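Local coordinates for cytosine deaminase (Klebsiella pneumoniae, PDB 4R85), which probably catalyses the hydrolytic, iron-dependent deamination of cytosine and 5-methylcytosine as a member of the amidohydrolase superfamily, at residues A61-G66 against L100-M105; R107-Q112 against L317-I322; P271-H276 against Q307-D312. One frame throughout, in Å; residues are numbered along the deposited sequence.

Contact 1 of 3, residues A61-G66 against L100-M105; sequences ATLTAG and LKTIGM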
ATOM      1  N   ALA A  61      -4.583  -8.027 -21.097  1.00 12.85           N
ATOM      2  CA  ALA A  61      -4.297  -6.593 -21.171  1.00 18.64           C
ATOM      3  C   ALA A  61      -3.013  -6.195 -20.451  1.00 17.37           C
ATOM      4  O   ALA A  61      -2.584  -5.047 -20.526  1.00 14.23           O
ATOM      5  CB  ALA A  61      -5.474  -5.784 -20.627  1.00 18.04           C
ATOM      6  N   THR A  62      -2.386  -7.145 -19.769  1.00 14.76           N
ATOM      7  CA  THR A  62      -1.214  -6.825 -18.956  1.00 16.76           C
ATOM      8  C   THR A  62      -0.056  -6.228 -19.779  1.00 13.57           C
ATOM      9  O   THR A  62       0.172  -6.614 -20.928  1.00 15.58           O
ATOM     10  CB  THR A  62      -0.740  -8.061 -18.151  1.00 15.05           C
ATOM     11  OG1 THR A  62       0.231  -7.659 -17.180  1.00 17.65           O
ATOM     12  CG2 THR A  62      -0.129  -9.099 -19.087  1.00 13.68           C
ATOM     13  N   LEU A  63       0.644  -5.260 -19.192  1.00 13.60           N
ATOM     14  CA  LEU A  63       1.837  -4.657 -19.797  1.00 16.12           C
ATOM     15  C   LEU A  63       1.526  -3.868 -21.072  1.00 18.04           C
ATOM     16  O   LEU A  63       2.379  -3.757 -21.949  1.00 21.42           O
ATOM     17  CB  LEU A  63       2.920  -5.710 -20.082  1.00 19.13           C
ATOM     18  CG  LEU A  63       3.211  -6.706 -18.959  1.00 15.83           C
ATOM     19  CD1 LEU A  63       4.336  -7.664 -19.339  1.00 19.77           C
ATOM     20  CD2 LEU A  63       3.554  -5.957 -17.679  1.00 18.04           C
ATOM     21  N   THR A  64       0.311  -3.337 -21.181  1.00 16.82           N
ATOM     22  CA  THR A  64      -0.067  -2.547 -22.363  1.00 18.41           C
ATOM     23  C   THR A  64      -0.357  -1.090 -22.011  1.00 23.03           C
ATOM     24  O   THR A  64      -0.855  -0.337 -22.847  1.00 20.66           O
ATOM     25  CB  THR A  64      -1.312  -3.117 -23.097  1.00 18.03           C
ATOM     26  OG1 THR A  64      -2.470  -3.013 -22.260  1.00 16.66           O
ATOM     27  CG2 THR A  64      -1.103  -4.570 -23.504  1.00 16.71           C
ATOM     28  N   ALA A  65      -0.049  -0.699 -20.775  1.00 16.44           N
ATOM     29  CA  ALA A  65      -0.228   0.690 -20.341  1.00 19.47           C
ATOM     30  C   ALA A  65       0.420   1.699 -21.304  1.00 20.65           C
ATOM     31  O   ALA A  65       1.611   1.591 -21.625  1.00 20.92           O
ATOM     32  CB  ALA A  65       0.324   0.879 -18.936  1.00 18.24           C
ATOM     33  N   GLY A  66      -0.379   2.663 -21.759  1.00 20.59           N
ATOM     34  CA  GLY A  66       0.083   3.730 -22.636  1.00 24.68           C
ATOM     35  C   GLY A  66       0.064   3.430 -24.127  1.00 27.93           C
ATOM     36  O   GLY A  66       0.500   4.258 -24.940  1.00 26.42           O
ATOM     37  N   LEU A 100       3.167 -14.270 -20.377  1.00 18.18           N
ATOM     38  CA  LEU A 100       4.231 -15.076 -19.793  1.00 19.60           C
ATOM     39  C   LEU A 100       5.128 -14.258 -18.876  1.00 19.95           C
ATOM     40  O   LEU A 100       5.525 -14.733 -17.821  1.00 19.76           O
ATOM     41  CB  LEU A 100       5.053 -15.763 -20.882  1.00 23.81           C
ATOM     42  CG  LEU A 100       4.333 -16.947 -21.529  1.00 25.24           C
ATOM     43  CD1 LEU A 100       5.194 -17.527 -22.630  1.00 22.18           C
ATOM     44  CD2 LEU A 100       3.983 -18.007 -20.480  1.00 25.86           C
ATOM     45  N   LYS A 101       5.431 -13.024 -19.270  1.00 18.57           N
ATOM     46  CA  LYS A 101       6.223 -12.139 -18.420  1.00 21.91           C
ATOM     47  C   LYS A 101       5.533 -11.849 -17.087  1.00 20.70           C
ATOM     48  O   LYS A 101       6.162 -11.852 -16.026  1.00 17.91           O
ATOM     49  CB  LYS A 101       6.519 -10.833 -19.149  1.00 22.50           C
ATOM     50  CG  LYS A 101       7.251  -9.812 -18.301  1.00 24.86           C
ATOM     51  CD  LYS A 101       7.860  -8.721 -19.172  1.00 25.89           C
ATOM     52  CE  LYS A 101       8.361  -7.552 -18.335  1.00 29.08           C
ATOM     53  NZ  LYS A 101       9.051  -6.547 -19.203  1.00 36.81           N
ATOM     54  N   THR A 102       4.232 -11.600 -17.143  1.00 15.07           N
ATOM     55  CA  THR A 102       3.474 -11.266 -15.944  1.00 18.21           C
ATOM     56  C   THR A 102       3.282 -12.506 -15.060  1.00 20.46           C
ATOM     57  O   THR A 102       3.325 -12.429 -13.831  1.00 14.40           O
ATOM     58  CB  THR A 102       2.138 -10.600 -16.323  1.00 15.27           C
ATOM     59  OG1 THR A 102       2.410  -9.301 -16.861  1.00 18.89           O
ATOM     60  CG2 THR A 102       1.235 -10.431 -15.109  1.00 13.97           C
ATOM     61  N   ILE A 103       3.105 -13.657 -15.695  1.00 18.59           N
ATOM     62  CA  ILE A 103       3.075 -14.912 -14.961  1.00 15.41           C
ATOM     63  C   ILE A 103       4.406 -15.133 -14.223  1.00 15.22           C
ATOM     64  O   ILE A 103       4.414 -15.581 -13.072  1.00 17.72           O
ATOM     65  CB  ILE A 103       2.743 -16.091 -15.896  1.00 22.20           C
ATOM     66  CG1 ILE A 103       1.255 -16.047 -16.274  1.00 17.70           C
ATOM     67  CG2 ILE A 103       3.076 -17.414 -15.223  1.00 25.99           C
ATOM     68  CD1 ILE A 103       0.880 -16.993 -17.394  1.00 17.58           C
ATOM     69  N   GLY A 104       5.517 -14.795 -14.879  1.00 16.70           N
ATOM     70  CA  GLY A 104       6.826 -14.815 -14.246  1.00 21.49           C
ATOM     71  C   GLY A 104       6.887 -13.977 -12.981  1.00 26.12           C
ATOM     72  O   GLY A 104       7.422 -14.422 -11.961  1.00 20.66           O
ATOM     73  N   MET A 105       6.324 -12.772 -13.036  1.00 20.68           N
ATOM     74  CA  MET A 105       6.252 -11.901 -11.862  1.00 15.65           C
ATOM     75  C   MET A 105       5.438 -12.535 -10.749  1.00 18.12           C
ATOM     76  O   MET A 105       5.771 -12.386  -9.571  1.00 17.14           O
ATOM     77  CB  MET A 105       5.580 -10.563 -12.194  1.00 17.04           C
ATOM     78  CG  MET A 105       6.259  -9.698 -13.238  1.00 22.81           C
ATOM     79  SD  MET A 105       5.305  -8.152 -13.356  1.00 27.08           S
ATOM     80  CE  MET A 105       5.665  -7.714 -15.056  1.00 27.49           C
TER
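Leu-63 lays its branched end over the hydroxyl of Thr-102, with CG 3.4 Å from Thr-102 OG1 and the two side chains running past each other in opposite directions. Its two methyls then part. CD1 rests against the extended aliphatic chain of Lys-101, 3.7 Å from Lys-101 CD, while CD2 meets the end of Met-105 head on, 3.8 Å from Met-105 CE. Lys-101 and Thr-102, with Met-105 one turn on from Lys-101, thus receive a single leucine.

Next to it the two threonines reach toward each other, tip to tip, bringing Thr-62 OG1 and Thr-102 OG1 to 2.7 Å, within hydrogen-bonding distance. Thr-62 turns its hydroxyl anti to the backbone N (chi1 -169°), which aims OG1 at the helix. Thr-62 OG1 also bonds to the carbonyl of Ile-310, and Arg-98 O, one turn back, is a weak alternative acceptor for the Thr-102 hydroxyl. The paired hydroxyls thus bring the helix side chain, the 61-66 loop and the carbonyl of Ile-310 together.

A type II beta turn from Ala-61 to Thr-64 presents both side chains. The hydroxyl of Thr-64 folds back to hold it, with Thr-64 OG1 2.7 Å from Ala-61 O; the backbone bond of the same turn is weak. All this belongs to a beta-alpha-beta crossover of the TIM barrel: the loop leaving strand 47-57, at whose C-terminal end the iron ligands His-56 and His-58 lie, packs on helix 92-108, which leads into the neighbouring parallel strand 111-119.

Contact 2 of 3, residues R107-Q112 against L317-I322; sequences RDFGVQ and LGNGNI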
ATOM      1  N   ARG A 107       4.876 -15.786 -10.244  1.00 19.14           N
ATOM      2  CA  ARG A 107       5.707 -16.888  -9.761  1.00 18.97           C
ATOM      3  C   ARG A 107       6.765 -16.375  -8.784  1.00 23.68           C
ATOM      4  O   ARG A 107       7.005 -16.987  -7.737  1.00 15.99           O
ATOM      5  CB  ARG A 107       6.374 -17.597 -10.949  1.00 16.20           C
ATOM      6  CG  ARG A 107       7.350 -18.736 -10.594  1.00 16.94           C
ATOM      7  CD  ARG A 107       8.792 -18.252 -10.451  1.00 20.56           C
ATOM      8  NE  ARG A 107       9.150 -17.239 -11.450  1.00 21.57           N
ATOM      9  CZ  ARG A 107       9.578 -17.517 -12.677  1.00 25.81           C
ATOM     10  NH1 ARG A 107       9.700 -18.777 -13.066  1.00 27.67           N
ATOM     11  NH2 ARG A 107       9.883 -16.533 -13.517  1.00 27.44           N
ATOM     12  N   ASP A 108       7.404 -15.259  -9.137  1.00 19.48           N
ATOM     13  CA  ASP A 108       8.426 -14.664  -8.281  1.00 18.46           C
ATOM     14  C   ASP A 108       7.879 -14.342  -6.897  1.00 21.98           C
ATOM     15  O   ASP A 108       8.623 -14.340  -5.918  1.00 20.53           O
ATOM     16  CB  ASP A 108       9.010 -13.397  -8.895  1.00 17.45           C
ATOM     17  CG  ASP A 108       9.949 -13.684 -10.058  1.00 27.24           C
ATOM     18  OD1 ASP A 108      10.381 -14.854 -10.221  1.00 25.49           O
ATOM     19  OD2 ASP A 108      10.260 -12.725 -10.804  1.00 23.68           O
ATOM     20  N   PHE A 109       6.581 -14.069  -6.823  1.00 18.67           N
ATOM     21  CA  PHE A 109       5.960 -13.716  -5.558  1.00 15.57           C
ATOM     22  C   PHE A 109       5.092 -14.829  -4.944  1.00 20.50           C
ATOM     23  O   PHE A 109       4.212 -14.560  -4.124  1.00 19.80           O
ATOM     24  CB  PHE A 109       5.191 -12.398  -5.685  1.00 15.31           C
ATOM     25  CG  PHE A 109       6.084 -11.197  -5.729  1.00 17.69           C
ATOM     26  CD1 PHE A 109       6.700 -10.737  -4.573  1.00 17.01           C
ATOM     27  CD2 PHE A 109       6.321 -10.535  -6.932  1.00 19.76           C
ATOM     28  CE1 PHE A 109       7.538  -9.627  -4.607  1.00 21.70           C
ATOM     29  CE2 PHE A 109       7.144  -9.424  -6.976  1.00 20.11           C
ATOM     30  CZ  PHE A 109       7.752  -8.964  -5.809  1.00 22.81           C
ATOM     31  N   GLY A 110       5.355 -16.074  -5.340  1.00 18.47           N
ATOM     32  CA  GLY A 110       4.746 -17.227  -4.691  1.00 19.76           C
ATOM     33  C   GLY A 110       3.357 -17.631  -5.156  1.00 16.28           C
ATOM     34  O   GLY A 110       2.703 -18.458  -4.521  1.00 18.39           O
ATOM     35  N   VAL A 111       2.898 -17.061  -6.261  1.00 16.00           N
ATOM     36  CA  VAL A 111       1.571 -17.386  -6.772  1.00 17.79           C
ATOM     37  C   VAL A 111       1.612 -18.629  -7.648  1.00 18.93           C
ATOM     38  O   VAL A 111       2.369 -18.673  -8.615  1.00 20.71           O
ATOM     39  CB  VAL A 111       0.994 -16.232  -7.605  1.00 20.96           C
ATOM     40  CG1 VAL A 111      -0.324 -16.660  -8.222  1.00 16.41           C
ATOM     41  CG2 VAL A 111       0.808 -14.998  -6.727  1.00 19.21           C
ATOM     42  N   GLN A 112       0.798 -19.634  -7.319  1.00 18.02           N
ATOM     43  CA  GLN A 112       0.738 -20.849  -8.133  1.00 21.26           C
ATOM     44  C   GLN A 112      -0.657 -21.109  -8.709  1.00 18.19           C
ATOM     45  O   GLN A 112      -0.863 -22.059  -9.463  1.00 19.35           O
ATOM     46  CB  GLN A 112       1.197 -22.063  -7.328  1.00 15.37           C
ATOM     47  CG  GLN A 112       2.682 -22.069  -6.959  1.00 20.18           C
ATOM     48  CD  GLN A 112       3.123 -23.411  -6.397  1.00 24.19           C
ATOM     49  OE1 GLN A 112       2.628 -24.458  -6.818  1.00 22.76           O
ATOM     50  NE2 GLN A 112       4.038 -23.385  -5.427  1.00 20.33           N
ATOM     51  N   LEU A 317       0.516   0.684 -12.419  1.00 13.73           N
ATOM     52  CA  LEU A 317       1.497   0.013 -11.567  1.00 16.75           C
ATOM     53  C   LEU A 317       1.305  -1.507 -11.560  1.00 14.99           C
ATOM     54  O   LEU A 317       0.737  -2.067 -12.507  1.00 13.76           O
ATOM     55  CB  LEU A 317       1.473   0.603 -10.154  1.00 15.45           C
ATOM     56  CG  LEU A 317       1.909   2.076 -10.093  1.00 16.25           C
ATOM     57  CD1 LEU A 317       1.732   2.629  -8.679  1.00 18.78           C
ATOM     58  CD2 LEU A 317       3.355   2.235 -10.541  1.00 17.08           C
ATOM     59  N   GLY A 318       1.805  -2.175 -10.521  1.00 21.27           N
ATOM     60  CA  GLY A 318       1.689  -3.627 -10.412  1.00 22.71           C
ATOM     61  C   GLY A 318       3.025  -4.345 -10.544  1.00 20.99           C
ATOM     62  O   GLY A 318       3.837  -4.002 -11.398  1.00 17.49           O
ATOM     63  N   ASN A 319       3.271  -5.337  -9.692  1.00 16.90           N
ATOM     64  CA  ASN A 319       4.541  -6.061  -9.751  1.00 20.88           C
ATOM     65  C   ASN A 319       4.411  -7.561  -9.474  1.00 20.44           C
ATOM     66  O   ASN A 319       5.414  -8.284  -9.439  1.00 17.90           O
ATOM     67  CB  ASN A 319       5.579  -5.437  -8.804  1.00 24.86           C
ATOM     68  CG  ASN A 319       5.148  -5.486  -7.339  1.00 22.24           C
ATOM     69  OD1 ASN A 319       4.209  -6.188  -6.977  1.00 22.35           O
ATOM     70  ND2 ASN A 319       5.831  -4.721  -6.493  1.00 29.52           N
ATOM     71  N   GLY A 320       3.179  -8.015  -9.273  1.00 16.13           N
ATOM     72  CA  GLY A 320       2.918  -9.423  -9.020  1.00 20.68           C
ATOM     73  C   GLY A 320       2.776  -9.790  -7.547  1.00 19.71           C
ATOM     74  O   GLY A 320       2.425 -10.930  -7.225  1.00 19.96           O
ATOM     75  N   ASN A 321       3.040  -8.838  -6.654  1.00 16.69           N
ATOM     76  CA  ASN A 321       3.100  -9.130  -5.208  1.00 19.41           C
ATOM     77  C   ASN A 321       1.756  -8.961  -4.493  1.00 16.82           C
ATOM     78  O   ASN A 321       1.342  -7.841  -4.195  1.00 13.10           O
ATOM     79  CB  ASN A 321       4.165  -8.259  -4.533  1.00 17.05           C
ATOM     80  CG  ASN A 321       4.348  -8.584  -3.052  1.00 20.77           C
ATOM     81  OD1 ASN A 321       3.920  -9.634  -2.571  1.00 16.78           O
ATOM     82  ND2 ASN A 321       5.004  -7.686  -2.330  1.00 21.94           N
ATOM     83  N   ILE A 322       1.085 -10.076  -4.215  1.00 15.43           N
ATOM     84  CA  ILE A 322      -0.237 -10.036  -3.581  1.00 15.29           C
ATOM     85  C   ILE A 322      -0.200  -9.495  -2.140  1.00 16.16           C
ATOM     86  O   ILE A 322      -1.216  -9.012  -1.618  1.00 15.43           O
ATOM     87  CB  ILE A 322      -0.931 -11.430  -3.621  1.00 24.22           C
ATOM     88  CG1 ILE A 322      -2.444 -11.296  -3.391  1.00 21.86           C
ATOM     89  CG2 ILE A 322      -0.311 -12.370  -2.599  1.00 23.85           C
ATOM     90  CD1 ILE A 322      -3.264 -11.285  -4.663  1.00 24.54           C
TER
HETATM   91  O   HOH W   1       4.393 -12.378  -2.066  1.00 22.33           O
HETATM   92  O   HOH W   2       2.071 -12.548  -4.917  1.00 37.67           O
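Phe-109 turns its ring anti to its own carbonyl carbon (chi1 -75°), and Asn-321 swings CG opposite its backbone N (chi1 -176°), so that ring and amide stack with planes 9° apart. Two helix ends meet here: a Schellman motif with Gly-110 as C-prime residue closes helix 92-108, and Asn-321 is the N-cap of helix 322-332. Asn-321 CB makes a CH-pi contact, 3.5 Å from the centroid of the Phe-109 ring, and the amide carbon Asn-321 CG lies 3.5 Å from Phe-109 CD1. The carbonyl of Asn-319 comes to the ring obliquely, with Asn-319 O 3.2 Å from Phe-109 CE2; an Asx turn spans Asn-319 to Asn-321, Asn-319 OD1 accepting from Asn-321 N at 2.9 Å.

The capping oxygen, Asn-321 OD1, takes the backbone N of Leu-323 and also a water that bonds to Phe-109 O. The second subunit also reaches this contact: its Tyr-410 bonds to Asp-108, and its Arg-385 to Gly-318 O. A second water donates to Phe-109 O and to Gly-320 O and accepts from Ile-322 N, with its oxygen 2.8 Å from Ile-322 N.

Contact 3 of 3, residues P271-H276 against Q307-D312; sequences PTESIH and QDSIQD. With FE2 (Fe (II) ion), chain H; 17E (5-methylcytosine), chain G.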
ATOM      1  N   PRO A 271      -8.609  -3.974  -4.058  1.00 16.68           N
ATOM      2  CA  PRO A 271      -8.525  -2.677  -3.376  1.00 18.19           C
ATOM      3  C   PRO A 271      -7.582  -1.659  -4.015  1.00 14.26           C
ATOM      4  O   PRO A 271      -7.936  -0.485  -4.015  1.00 12.12           O
ATOM      5  CB  PRO A 271      -8.055  -3.052  -1.956  1.00 16.95           C
ATOM      6  CG  PRO A 271      -7.397  -4.392  -2.105  1.00 15.12           C
ATOM      7  CD  PRO A 271      -8.183  -5.086  -3.186  1.00 16.49           C
ATOM      8  N   THR A 272      -6.420  -2.064  -4.522  1.00 15.87           N
ATOM      9  CA  THR A 272      -5.548  -1.079  -5.157  1.00 18.82           C
ATOM     10  C   THR A 272      -6.196  -0.561  -6.436  1.00 17.17           C
ATOM     11  O   THR A 272      -6.085   0.613  -6.761  1.00 13.28           O
ATOM     12  CB  THR A 272      -4.129  -1.616  -5.476  1.00 13.90           C
ATOM     13  OG1 THR A 272      -4.214  -2.761  -6.340  1.00 16.77           O
ATOM     14  CG2 THR A 272      -3.403  -1.988  -4.196  1.00 23.99           C
ATOM     15  N   GLU A 273      -6.890  -1.435  -7.151  1.00 14.13           N
ATOM     16  CA  GLU A 273      -7.505  -1.016  -8.406  1.00 14.39           C
ATOM     17  C   GLU A 273      -8.674  -0.085  -8.125  1.00 15.17           C
ATOM     18  O   GLU A 273      -8.819   0.971  -8.753  1.00 14.97           O
ATOM     19  CB  GLU A 273      -7.988  -2.219  -9.212  1.00 13.78           C
ATOM     20  CG  GLU A 273      -8.364  -1.864 -10.626  1.00 16.04           C
ATOM     21  CD  GLU A 273      -7.240  -2.157 -11.609  1.00 23.04           C
ATOM     22  OE1 GLU A 273      -6.126  -2.518 -11.166  1.00 22.49           O
ATOM     23  OE2 GLU A 273      -7.480  -2.051 -12.827  1.00 19.02           O
ATOM     24  N   SER A 274      -9.498  -0.468  -7.163  1.00 11.17           N
ATOM     25  CA  SER A 274     -10.711   0.287  -6.879  1.00 13.49           C
ATOM     26  C   SER A 274     -10.441   1.641  -6.252  1.00 12.68           C
ATOM     27  O   SER A 274     -11.120   2.614  -6.566  1.00 15.35           O
ATOM     28  CB  SER A 274     -11.681  -0.550  -6.049  1.00 20.79           C
ATOM     29  OG  SER A 274     -12.155  -1.612  -6.862  1.00 27.04           O
ATOM     30  N   ILE A 275      -9.435   1.728  -5.386  1.00 12.05           N
ATOM     31  CA  ILE A 275      -9.097   3.021  -4.812  1.00 11.04           C
ATOM     32  C   ILE A 275      -8.627   3.981  -5.925  1.00  9.83           C
ATOM     33  O   ILE A 275      -8.814   5.193  -5.839  1.00 11.66           O
ATOM     34  CB  ILE A 275      -8.040   2.895  -3.692  1.00 16.85           C
ATOM     35  CG1 ILE A 275      -8.009   4.168  -2.842  1.00 22.12           C
ATOM     36  CG2 ILE A 275      -6.670   2.549  -4.254  1.00 15.89           C
ATOM     37  CD1 ILE A 275      -9.205   4.269  -1.885  1.00 26.78           C
ATOM     38  N   HIS A 276      -8.038   3.422  -6.973  1.00 11.07           N
ATOM     39  CA  HIS A 276      -7.583   4.205  -8.125  1.00 13.88           C
ATOM     40  C   HIS A 276      -8.738   4.584  -9.071  1.00 12.06           C
ATOM     41  O   HIS A 276      -8.870   5.737  -9.461  1.00 12.33           O
ATOM     42  CB  HIS A 276      -6.492   3.413  -8.869  1.00 15.05           C
ATOM     43  CG  HIS A 276      -6.142   3.950 -10.223  1.00 13.05           C
ATOM     44  ND1 HIS A 276      -5.557   5.186 -10.414  1.00 12.32           N
ATOM     45  CD2 HIS A 276      -6.259   3.394 -11.454  1.00 15.85           C
ATOM     46  CE1 HIS A 276      -5.355   5.379 -11.707  1.00 17.40           C
ATOM     47  NE2 HIS A 276      -5.770   4.306 -12.360  1.00 15.51           N
ATOM     48  N   GLN A 307      -5.178  -8.652  -7.457  1.00 16.97           N
ATOM     49  CA  GLN A 307      -4.456  -7.548  -8.090  1.00 15.84           C
ATOM     50  C   GLN A 307      -5.216  -6.858  -9.223  1.00 15.95           C
ATOM     51  O   GLN A 307      -5.093  -5.651  -9.383  1.00 14.49           O
ATOM     52  CB  GLN A 307      -3.076  -8.015  -8.579  1.00 21.32           C
ATOM     53  CG  GLN A 307      -2.163  -8.433  -7.425  1.00 22.95           C
ATOM     54  CD  GLN A 307      -0.881  -9.088  -7.876  1.00 30.82           C
ATOM     55  OE1 GLN A 307       0.040  -8.418  -8.337  1.00 33.34           O
ATOM     56  NE2 GLN A 307      -0.808 -10.402  -7.733  1.00 24.60           N
ATOM     57  N   ASP A 308      -5.974  -7.628 -10.004  1.00 13.09           N
ATOM     58  CA  ASP A 308      -6.755  -7.108 -11.139  1.00 13.73           C
ATOM     59  C   ASP A 308      -5.879  -6.748 -12.349  1.00 15.11           C
ATOM     60  O   ASP A 308      -5.991  -7.354 -13.421  1.00 16.33           O
ATOM     61  CB  ASP A 308      -7.615  -5.897 -10.714  1.00 19.91           C
ATOM     62  CG  ASP A 308      -8.748  -5.624 -11.668  1.00 19.52           C
ATOM     63  OD1 ASP A 308      -9.169  -4.457 -11.824  1.00 19.67           O
ATOM     64  OD2 ASP A 308      -9.226  -6.590 -12.267  1.00 17.26           O
ATOM     65  N   SER A 309      -5.008  -5.765 -12.172  1.00 14.92           N
ATOM     66  CA  SER A 309      -4.217  -5.242 -13.279  1.00 19.73           C
ATOM     67  C   SER A 309      -2.737  -5.168 -12.971  1.00 15.58           C
ATOM     68  O   SER A 309      -2.343  -4.835 -11.864  1.00 14.75           O
ATOM     69  CB  SER A 309      -4.674  -3.825 -13.613  1.00 17.32           C
ATOM     70  OG  SER A 309      -5.952  -3.831 -14.207  1.00 16.84           O
ATOM     71  N   ILE A 310      -1.920  -5.441 -13.979  1.00 13.23           N
ATOM     72  CA  ILE A 310      -0.513  -5.092 -13.923  1.00 13.21           C
ATOM     73  C   ILE A 310      -0.135  -4.320 -15.188  1.00 18.61           C
ATOM     74  O   ILE A 310      -0.119  -4.876 -16.290  1.00 14.74           O
ATOM     75  CB  ILE A 310       0.372  -6.335 -13.721  1.00 15.53           C
ATOM     76  CG1 ILE A 310       0.090  -6.944 -12.334  1.00 17.65           C
ATOM     77  CG2 ILE A 310       1.844  -5.970 -13.861  1.00 17.47           C
ATOM     78  CD1 ILE A 310       0.973  -8.136 -11.957  1.00 19.56           C
ATOM     79  N   GLN A 311       0.135  -3.027 -15.004  1.00 17.62           N
ATOM     80  CA  GLN A 311       0.558  -2.116 -16.063  1.00 14.91           C
ATOM     81  C   GLN A 311      -0.329  -2.170 -17.301  1.00 14.06           C
ATOM     82  O   GLN A 311       0.141  -2.444 -18.404  1.00 17.38           O
ATOM     83  CB  GLN A 311       2.018  -2.381 -16.432  1.00 16.21           C
ATOM     84  CG  GLN A 311       2.980  -2.192 -15.272  1.00 17.15           C
ATOM     85  CD  GLN A 311       4.412  -2.535 -15.637  1.00 23.26           C
ATOM     86  OE1 GLN A 311       4.901  -3.621 -15.323  1.00 28.25           O
ATOM     87  NE2 GLN A 311       5.093  -1.605 -16.295  1.00 27.68           N
ATOM     88  N   ASP A 312      -1.611  -1.884 -17.125  1.00 13.14           N
ATOM     89  CA  ASP A 312      -2.549  -2.049 -18.224  1.00 15.78           C
ATOM     90  C   ASP A 312      -3.321  -0.730 -18.478  1.00 17.05           C
ATOM     91  O   ASP A 312      -2.978   0.298 -17.873  1.00 14.23           O
ATOM     92  CB  ASP A 312      -3.420  -3.311 -17.973  1.00 14.44           C
ATOM     93  CG  ASP A 312      -4.481  -3.113 -16.897  1.00 20.53           C
ATOM     94  OD1 ASP A 312      -5.147  -4.116 -16.547  1.00 21.44           O
ATOM     95  OD2 ASP A 312      -4.673  -1.983 -16.404  1.00 20.67           O
TER
HETATM   96 FE   FE2 H 502     -11.293  -7.005 -13.228  1.00 19.40          FE
HETATM   97  N1  17E G 501     -12.093  -4.091 -17.371  1.00 12.92           N
HETATM   98  C2  17E G 501     -13.027  -3.819 -16.459  1.00 13.67           C
HETATM   99  O2  17E G 501     -14.339  -3.723 -16.846  1.00 13.81           O
HETATM  100  N3  17E G 501     -12.718  -3.640 -15.171  1.00 15.01           N
HETATM  101  C4  17E G 501     -11.441  -3.725 -14.761  1.00 19.47           C
HETATM  102  N4  17E G 501     -11.122  -3.530 -13.382  1.00 20.70           N
HETATM  103  C5  17E G 501     -10.428  -4.010 -15.679  1.00 13.49           C
HETATM  104  C6  17E G 501     -10.798  -4.194 -17.008  1.00 14.79           C
HETATM  105  CM5 17E G 501      -9.003  -4.111 -15.239  1.00 14.00           C
HETATM  106  O   HOH W   3      -4.221  -3.025  -9.003  1.00 24.15           O
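The carboxylates of Glu-273 and Asp-308 stand 73° apart, with Asp-308 OD1 above one side of the Glu-273 plane, 3.0 Å from Glu-273 CD. At the ends of the Glu-273 group, Glu-273 OE2 comes within 2.7 Å of Ser-309 OG, and OE1 accepts from a water. The serine proton could go to Asp-312 OD1 instead, and the geometry does not settle which carboxylate takes it. That water also donates to Gln-307 O and accepts from Thr-272 OG1, tying the start of the helix to the loop. The bend in the Glu-273 chain (chi2 98°) turns its carboxylate across that of Asp-308. No hydrogen bond joins Glu-273 OE2 and Asp-308 OD1, which are both acceptors 3.1 Å apart.

Asp-308 divides its oxygens between metal and ligand. OD2 binds the iron at 2.3 Å, alongside His-56, His-58, His-209 and His-241, while OD1 accepts from N4 of 5-methylcytosine at 2.7 Å with an N-H...O angle of 140°. The ligand methyl CM5 lies 3.2 Å from Ser-309 OG and 3.5 Å from Glu-273 OE2, so both residues line the methyl side of the pocket.

In the amidohydrolase barrel the helix 271-277 follows strand 266-269, and the loop follows the last barrel strand, 303-305; helix 322-332 packs on Thr-272 and Gln-307, and helix 92-108 on Ile-310.

Overall arrangement
All three contacts belong to the TIM barrel of the amidohydrolase fold, their centres 11 to 13 Å apart. Contact 1 closes first along the chain; contact 2 then spans some two hundred residues, and contact 3 falls within that span. Helix 92-108 serves contacts 1 and 2, which touch where Met-105 packs on Asn-319 and Gly-320. The loop between strand 303-305 and helix 322-332 serves contacts 2 and 3, turning back on itself through Leu-317 O and Gln-311 N. Backbone bonding of Ala-65 to Gln-311 joins contacts 1 and 3. Loops from the first and last barrel strands are thereby joined near the active site, the side chain of Thr-62 lying about 10 Å from the bound 5-methylcytosine, while contacts 2 and 3 also reach the second subunit.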